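Local coordinates for V-type ATP synthase alpha chain (PDB 5BN3), which is an alpha-chain (subunit A) member of the V/A-type ATP synthase family, with a P-loop-type nucleotide-binding domain that holds ADP and a helical C-terminal domain, at residues F448-V462 with Y477-L489. Sequence-based numbering, arbitrary orientation.
Sequences FFAILKRESELMDIV and YLHMGRIIREGFL
E455 and R485 join two consecutive helices of the helical C-terminal domain, which cross at a steep angle, through a side-on, two-nitrogen salt bridge. R485 NE reaches E455 OE1 at 3.1 Å, and R485 NH2 reaches E455 OE2 at 2.8 Å. Both N-H bonds are nearly straight. They meet the carboxylate on its syn side, tilted somewhat out of its plane, while the oxygens lie close to the plane of the guanidinium. Two bonds thus fix the rotation of the buried carboxylate. E455 reaches across because CG is anti to the backbone N (chi1 176°) and the chain stays extended beyond it. G481 has no side chain, and its CA lies directly against E455 OE1.

The directions of the two helices differ by 121°. Their axes come within 8.7 Å. The packing is knobs-into-holes: I451 sits among Y477, M480, G481 and I484, and L452 among G481, I484, R485 and L489. L452 and L489 meet tip to tip, and L452 CD2 also lies on the aliphatic part of R485.

At one end, I484 lies over one face of the F448 ring. F448 turns its edge to the face of F488 in a T-shaped pair, with centroids 5.3 Å apart and planes at 75°. F448 also touches I513, and F488 touches M510, so helix 503-523 adjoins this end. L489 packs on Y419 and M210, and its side chain is about 11 Å from the bound ADP.

Toward the other end, L478 CD2 touches M459 CE and lies beside E455 CG. The Y477 ring is covered on one face by the aliphatic chain of R454, a CH-pi contact in which R454 CG stands 3.6 Å from the ring centroid, almost on the ring normal.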
loop_
_atom_site.group_PDB
_atom_site.type_symbol
_atom_site.label_atom_id
_atom_site.label_comp_id
_atom_site.label_asym_id
_atom_site.label_seq_id
_atom_site.Cartn_x
_atom_site.Cartn_y
_atom_site.Cartn_z
ATOM N N PHE A 448 4.990 -14.274 -37.076
ATOM C CA PHE A 448 5.636 -13.158 -36.392
ATOM C C PHE A 448 5.382 -13.223 -34.888
ATOM O O PHE A 448 6.301 -13.058 -34.088
ATOM C CB PHE A 448 5.147 -11.816 -36.954
ATOM C CG PHE A 448 5.852 -11.386 -38.217
ATOM C CD1 PHE A 448 6.607 -12.284 -38.959
ATOM C CD2 PHE A 448 5.768 -10.070 -38.651
ATOM C CE1 PHE A 448 7.257 -11.879 -40.115
ATOM C CE2 PHE A 448 6.416 -9.660 -39.807
ATOM C CZ PHE A 448 7.161 -10.567 -40.539
ATOM N N PHE A 449 4.131 -13.467 -34.509
ATOM C CA PHE A 449 3.772 -13.591 -33.100
ATOM C C PHE A 449 4.500 -14.760 -32.443
ATOM O O PHE A 449 4.960 -14.655 -31.307
ATOM C CB PHE A 449 2.260 -13.766 -32.948
ATOM C CG PHE A 449 1.494 -12.470 -32.926
ATOM C CD1 PHE A 449 1.613 -11.600 -31.852
ATOM C CD2 PHE A 449 0.636 -12.135 -33.963
ATOM C CE1 PHE A 449 0.904 -10.411 -31.819
ATOM C CE2 PHE A 449 -0.078 -10.947 -33.936
ATOM C CZ PHE A 449 0.057 -10.084 -32.864
ATOM N N ALA A 450 4.602 -15.873 -33.164
ATOM C CA ALA A 450 5.267 -17.065 -32.642
ATOM C C ALA A 450 6.756 -16.833 -32.393
ATOM O O ALA A 450 7.304 -17.302 -31.395
ATOM C CB ALA A 450 5.062 -18.242 -33.587
ATOM N N ILE A 451 7.403 -16.113 -33.304
ATOM C CA ILE A 451 8.831 -15.823 -33.190
ATOM C C ILE A 451 9.127 -14.835 -32.059
ATOM O O ILE A 451 10.058 -15.035 -31.277
ATOM C CB ILE A 451 9.394 -15.291 -34.532
ATOM C CG1 ILE A 451 9.406 -16.409 -35.581
ATOM C CG2 ILE A 451 10.789 -14.724 -34.355
ATOM C CD1 ILE A 451 9.697 -15.925 -36.987
ATOM N N LEU A 452 8.329 -13.772 -31.976
ATOM C CA LEU A 452 8.484 -12.771 -30.922
ATOM C C LEU A 452 8.264 -13.378 -29.538
ATOM O O LEU A 452 8.941 -13.014 -28.575
ATOM C CB LEU A 452 7.522 -11.603 -31.154
ATOM C CG LEU A 452 7.784 -10.767 -32.409
ATOM C CD1 LEU A 452 6.624 -9.829 -32.703
ATOM C CD2 LEU A 452 9.069 -9.981 -32.253
ATOM N N LYS A 453 7.316 -14.307 -29.447
ATOM C CA LYS A 453 7.036 -15.000 -28.192
ATOM C C LYS A 453 8.187 -15.930 -27.815
ATOM O O LYS A 453 8.620 -15.954 -26.664
ATOM C CB LYS A 453 5.726 -15.789 -28.296
ATOM C CG LYS A 453 5.417 -16.679 -27.093
ATOM C CD LYS A 453 5.255 -15.871 -25.805
ATOM C CE LYS A 453 4.823 -16.762 -24.645
ATOM N NZ LYS A 453 4.593 -15.985 -23.395
ATOM N N ARG A 454 8.682 -16.682 -28.794
ATOM C CA ARG A 454 9.780 -17.617 -28.565
ATOM C C ARG A 454 11.054 -16.879 -28.168
ATOM O O ARG A 454 11.775 -17.311 -27.269
ATOM C CB ARG A 454 10.029 -18.476 -29.809
ATOM C CG ARG A 454 11.005 -19.628 -29.587
ATOM C CD ARG A 454 10.343 -20.784 -28.846
ATOM N NE ARG A 454 11.306 -21.775 -28.368
ATOM C CZ ARG A 454 11.702 -21.876 -27.103
ATOM N NH1 ARG A 454 11.215 -21.047 -26.191
ATOM N NH2 ARG A 454 12.579 -22.804 -26.748
ATOM N N GLU A 455 11.326 -15.762 -28.839
ATOM C CA GLU A 455 12.457 -14.911 -28.483
ATOM C C GLU A 455 12.329 -14.432 -27.041
ATOM O O GLU A 455 13.309 -14.401 -26.297
ATOM C CB GLU A 455 12.550 -13.707 -29.429
ATOM C CG GLU A 455 13.649 -12.714 -29.060
ATOM C CD GLU A 455 13.681 -11.493 -29.964
ATOM O OE1 GLU A 455 12.615 -10.879 -30.185
ATOM O OE2 GLU A 455 14.779 -11.144 -30.452
ATOM N N SER A 456 11.112 -14.071 -26.649
ATOM C CA SER A 456 10.842 -13.624 -25.289
ATOM C C SER A 456 11.139 -14.722 -24.267
ATOM O O SER A 456 11.737 -14.462 -23.223
ATOM C CB SER A 456 9.389 -13.170 -25.167
ATOM O OG SER A 456 9.093 -12.775 -23.842
ATOM N N GLU A 457 10.716 -15.945 -24.577
ATOM C CA GLU A 457 10.976 -17.097 -23.718
ATOM C C GLU A 457 12.472 -17.339 -23.547
ATOM O O GLU A 457 12.915 -17.814 -22.502
ATOM C CB GLU A 457 10.327 -18.356 -24.304
ATOM C CG GLU A 457 8.807 -18.327 -24.374
ATOM C CD GLU A 457 8.242 -19.505 -25.150
ATOM O OE1 GLU A 457 9.038 -20.334 -25.644
ATOM O OE2 GLU A 457 7.002 -19.602 -25.269
ATOM N N LEU A 458 13.244 -17.004 -24.577
ATOM C CA LEU A 458 14.674 -17.312 -24.612
ATOM C C LEU A 458 15.557 -16.291 -23.891
ATOM O O LEU A 458 16.659 -16.624 -23.454
ATOM C CB LEU A 458 15.145 -17.476 -26.062
ATOM C CG LEU A 458 14.665 -18.720 -26.815
ATOM C CD1 LEU A 458 15.058 -18.664 -28.281
ATOM C CD2 LEU A 458 15.234 -19.967 -26.176
ATOM N N MET A 459 15.074 -15.059 -23.760
ATOM C CA MET A 459 15.885 -13.970 -23.211
ATOM C C MET A 459 16.144 -14.089 -21.706
ATOM O O MET A 459 17.020 -13.410 -21.168
ATOM C CB MET A 459 15.252 -12.612 -23.533
ATOM C CG MET A 459 15.252 -12.242 -25.013
ATOM S SD MET A 459 16.709 -11.329 -25.568
ATOM C CE MET A 459 17.814 -12.665 -26.012
ATOM N N ASP A 460 15.382 -14.948 -21.036
ATOM C CA ASP A 460 15.575 -15.208 -19.613
ATOM C C ASP A 460 16.659 -16.268 -19.435
ATOM O O ASP A 460 17.440 -16.228 -18.482
ATOM C CB ASP A 460 14.268 -15.692 -18.985
ATOM C CG ASP A 460 13.047 -15.017 -19.585
ATOM O OD1 ASP A 460 13.085 -13.788 -19.807
ATOM O OD2 ASP A 460 12.046 -15.722 -19.836
ATOM N N ILE A 461 16.686 -17.218 -20.366
ATOM C CA ILE A 461 17.728 -18.234 -20.429
ATOM C C ILE A 461 19.053 -17.580 -20.819
ATOM O O ILE A 461 20.117 -17.962 -20.329
ATOM C CB ILE A 461 17.381 -19.322 -21.473
ATOM C CG1 ILE A 461 16.008 -19.936 -21.187
ATOM C CG2 ILE A 461 18.448 -20.398 -21.505
ATOM C CD1 ILE A 461 15.622 -21.054 -22.148
ATOM N N VAL A 462 18.969 -16.586 -21.701
ATOM C CA VAL A 462 20.132 -15.820 -22.146
ATOM C C VAL A 462 20.904 -15.223 -20.966
ATOM O O VAL A 462 22.131 -15.106 -21.009
ATOM C CB VAL A 462 19.719 -14.738 -23.175
ATOM C CG1 VAL A 462 20.701 -13.576 -23.194
ATOM C CG2 VAL A 462 19.592 -15.361 -24.556
ATOM N N TYR A 477 15.766 -17.746 -33.556
ATOM C CA TYR A 477 14.632 -16.960 -33.079
ATOM C C TYR A 477 15.069 -15.565 -32.637
ATOM O O TYR A 477 14.329 -14.594 -32.792
ATOM C CB TYR A 477 13.895 -17.697 -31.954
ATOM C CG TYR A 477 13.117 -18.895 -32.443
ATOM C CD1 TYR A 477 11.949 -18.731 -33.174
ATOM C CD2 TYR A 477 13.547 -20.188 -32.180
ATOM C CE1 TYR A 477 11.231 -19.817 -33.630
ATOM C CE2 TYR A 477 12.833 -21.284 -32.633
ATOM C CZ TYR A 477 11.676 -21.090 -33.358
ATOM O OH TYR A 477 10.956 -22.170 -33.815
ATOM N N LEU A 478 16.278 -15.474 -32.091
ATOM C CA LEU A 478 16.859 -14.187 -31.731
ATOM C C LEU A 478 17.219 -13.422 -33.002
ATOM O O LEU A 478 17.147 -12.194 -33.045
ATOM C CB LEU A 478 18.106 -14.390 -30.868
ATOM C CG LEU A 478 17.956 -15.352 -29.686
ATOM C CD1 LEU A 478 19.245 -15.451 -28.882
ATOM C CD2 LEU A 478 16.803 -14.929 -28.797
ATOM N N HIS A 479 17.601 -14.166 -34.034
ATOM C CA HIS A 479 17.964 -13.589 -35.322
ATOM C C HIS A 479 16.739 -13.006 -36.020
ATOM O O HIS A 479 16.730 -11.836 -36.402
ATOM C CB HIS A 479 18.609 -14.656 -36.207
ATOM C CG HIS A 479 19.176 -14.127 -37.480
ATOM N ND1 HIS A 479 20.173 -13.169 -37.516
ATOM C CD2 HIS A 479 18.902 -14.418 -38.776
ATOM C CE1 HIS A 479 20.478 -12.896 -38.766
ATOM N NE2 HIS A 479 19.718 -13.644 -39.555
ATOM N N MET A 480 15.710 -13.832 -36.184
ATOM C CA MET A 480 14.475 -13.411 -36.842
ATOM C C MET A 480 13.710 -12.382 -36.015
ATOM O O MET A 480 13.077 -11.479 -36.568
ATOM C CB MET A 480 13.571 -14.614 -37.115
ATOM C CG MET A 480 14.164 -15.642 -38.059
ATOM S SD MET A 480 14.661 -14.930 -39.637
ATOM C CE MET A 480 13.112 -14.212 -40.179
ATOM N N GLY A 481 13.763 -12.530 -34.694
ATOM C CA GLY A 481 13.111 -11.598 -33.792
ATOM C C GLY A 481 13.676 -10.200 -33.944
ATOM O O GLY A 481 12.931 -9.221 -33.956
ATOM N N ARG A 482 14.998 -10.113 -34.065
ATOM C CA ARG A 482 15.670 -8.836 -34.281
ATOM C C ARG A 482 15.246 -8.196 -35.603
ATOM O O ARG A 482 15.054 -6.980 -35.682
ATOM C CB ARG A 482 17.193 -9.015 -34.239
ATOM C CG ARG A 482 17.976 -7.752 -34.589
ATOM C CD ARG A 482 19.485 -7.965 -34.532
ATOM N NE ARG A 482 20.222 -6.756 -34.903
ATOM C CZ ARG A 482 20.751 -6.539 -36.104
ATOM N NH1 ARG A 482 20.635 -7.455 -37.056
ATOM N NH2 ARG A 482 21.401 -5.410 -36.350
ATOM N N ILE A 483 15.098 -9.023 -36.635
ATOM C CA ILE A 483 14.687 -8.553 -37.955
ATOM C C ILE A 483 13.263 -8.000 -37.931
ATOM O O ILE A 483 12.982 -6.950 -38.512
ATOM C CB ILE A 483 14.779 -9.682 -39.003
ATOM C CG1 ILE A 483 16.228 -10.155 -39.155
ATOM C CG2 ILE A 483 14.251 -9.215 -40.348
ATOM C CD1 ILE A 483 16.394 -11.284 -40.149
ATOM N N ILE A 484 12.367 -8.715 -37.258
ATOM C CA ILE A 484 10.978 -8.288 -37.135
ATOM C C ILE A 484 10.876 -6.996 -36.322
ATOM O O ILE A 484 10.145 -6.076 -36.696
ATOM C CB ILE A 484 10.113 -9.400 -36.497
ATOM C CG1 ILE A 484 10.025 -10.605 -37.441
ATOM C CG2 ILE A 484 8.720 -8.884 -36.173
ATOM C CD1 ILE A 484 9.561 -11.887 -36.774
ATOM N N ARG A 485 11.618 -6.924 -35.220
ATOM C CA ARG A 485 11.609 -5.738 -34.368
ATOM C C ARG A 485 12.218 -4.516 -35.052
ATOM O O ARG A 485 11.605 -3.450 -35.082
ATOM C CB ARG A 485 12.322 -6.019 -33.039
ATOM C CG ARG A 485 11.514 -6.873 -32.067
ATOM C CD ARG A 485 12.227 -7.058 -30.730
ATOM N NE ARG A 485 13.362 -7.976 -30.815
ATOM C CZ ARG A 485 14.631 -7.592 -30.900
ATOM N NH1 ARG A 485 14.936 -6.303 -30.907
ATOM N NH2 ARG A 485 15.597 -8.496 -30.974
ATOM N N GLU A 486 13.416 -4.671 -35.610
ATOM C CA GLU A 486 14.140 -3.539 -36.193
ATOM C C GLU A 486 13.724 -3.204 -37.625
ATOM O O GLU A 486 13.931 -2.082 -38.085
ATOM C CB GLU A 486 15.658 -3.774 -36.132
ATOM C CG GLU A 486 16.240 -3.794 -34.724
ATOM C CD GLU A 486 17.750 -3.978 -34.713
ATOM O OE1 GLU A 486 18.350 -4.093 -35.804
ATOM O OE2 GLU A 486 18.338 -4.005 -33.611
ATOM N N GLY A 487 13.143 -4.171 -38.329
ATOM C CA GLY A 487 12.796 -3.976 -39.726
ATOM C C GLY A 487 11.314 -3.843 -40.021
ATOM O O GLY A 487 10.938 -3.365 -41.091
ATOM N N PHE A 488 10.469 -4.257 -39.079
ATOM C CA PHE A 488 9.025 -4.240 -39.300
ATOM C C PHE A 488 8.254 -3.457 -38.234
ATOM O O PHE A 488 7.494 -2.542 -38.554
ATOM C CB PHE A 488 8.490 -5.671 -39.392
ATOM C CG PHE A 488 7.035 -5.751 -39.737
ATOM C CD1 PHE A 488 6.605 -5.510 -41.032
ATOM C CD2 PHE A 488 6.095 -6.075 -38.770
ATOM C CE1 PHE A 488 5.265 -5.583 -41.356
ATOM C CE2 PHE A 488 4.753 -6.151 -39.089
ATOM C CZ PHE A 488 4.337 -5.904 -40.383
ATOM N N LEU A 489 8.443 -3.828 -36.971
ATOM C CA LEU A 489 7.706 -3.205 -35.872
ATOM C C LEU A 489 8.112 -1.747 -35.670
ATOM O O LEU A 489 7.255 -0.869 -35.542
ATOM C CB LEU A 489 7.894 -3.997 -34.576
ATOM C CG LEU A 489 7.368 -5.433 -34.606
ATOM C CD1 LEU A 489 7.592 -6.131 -33.275
ATOM C CD2 LEU A 489 5.898 -5.432 -34.958
#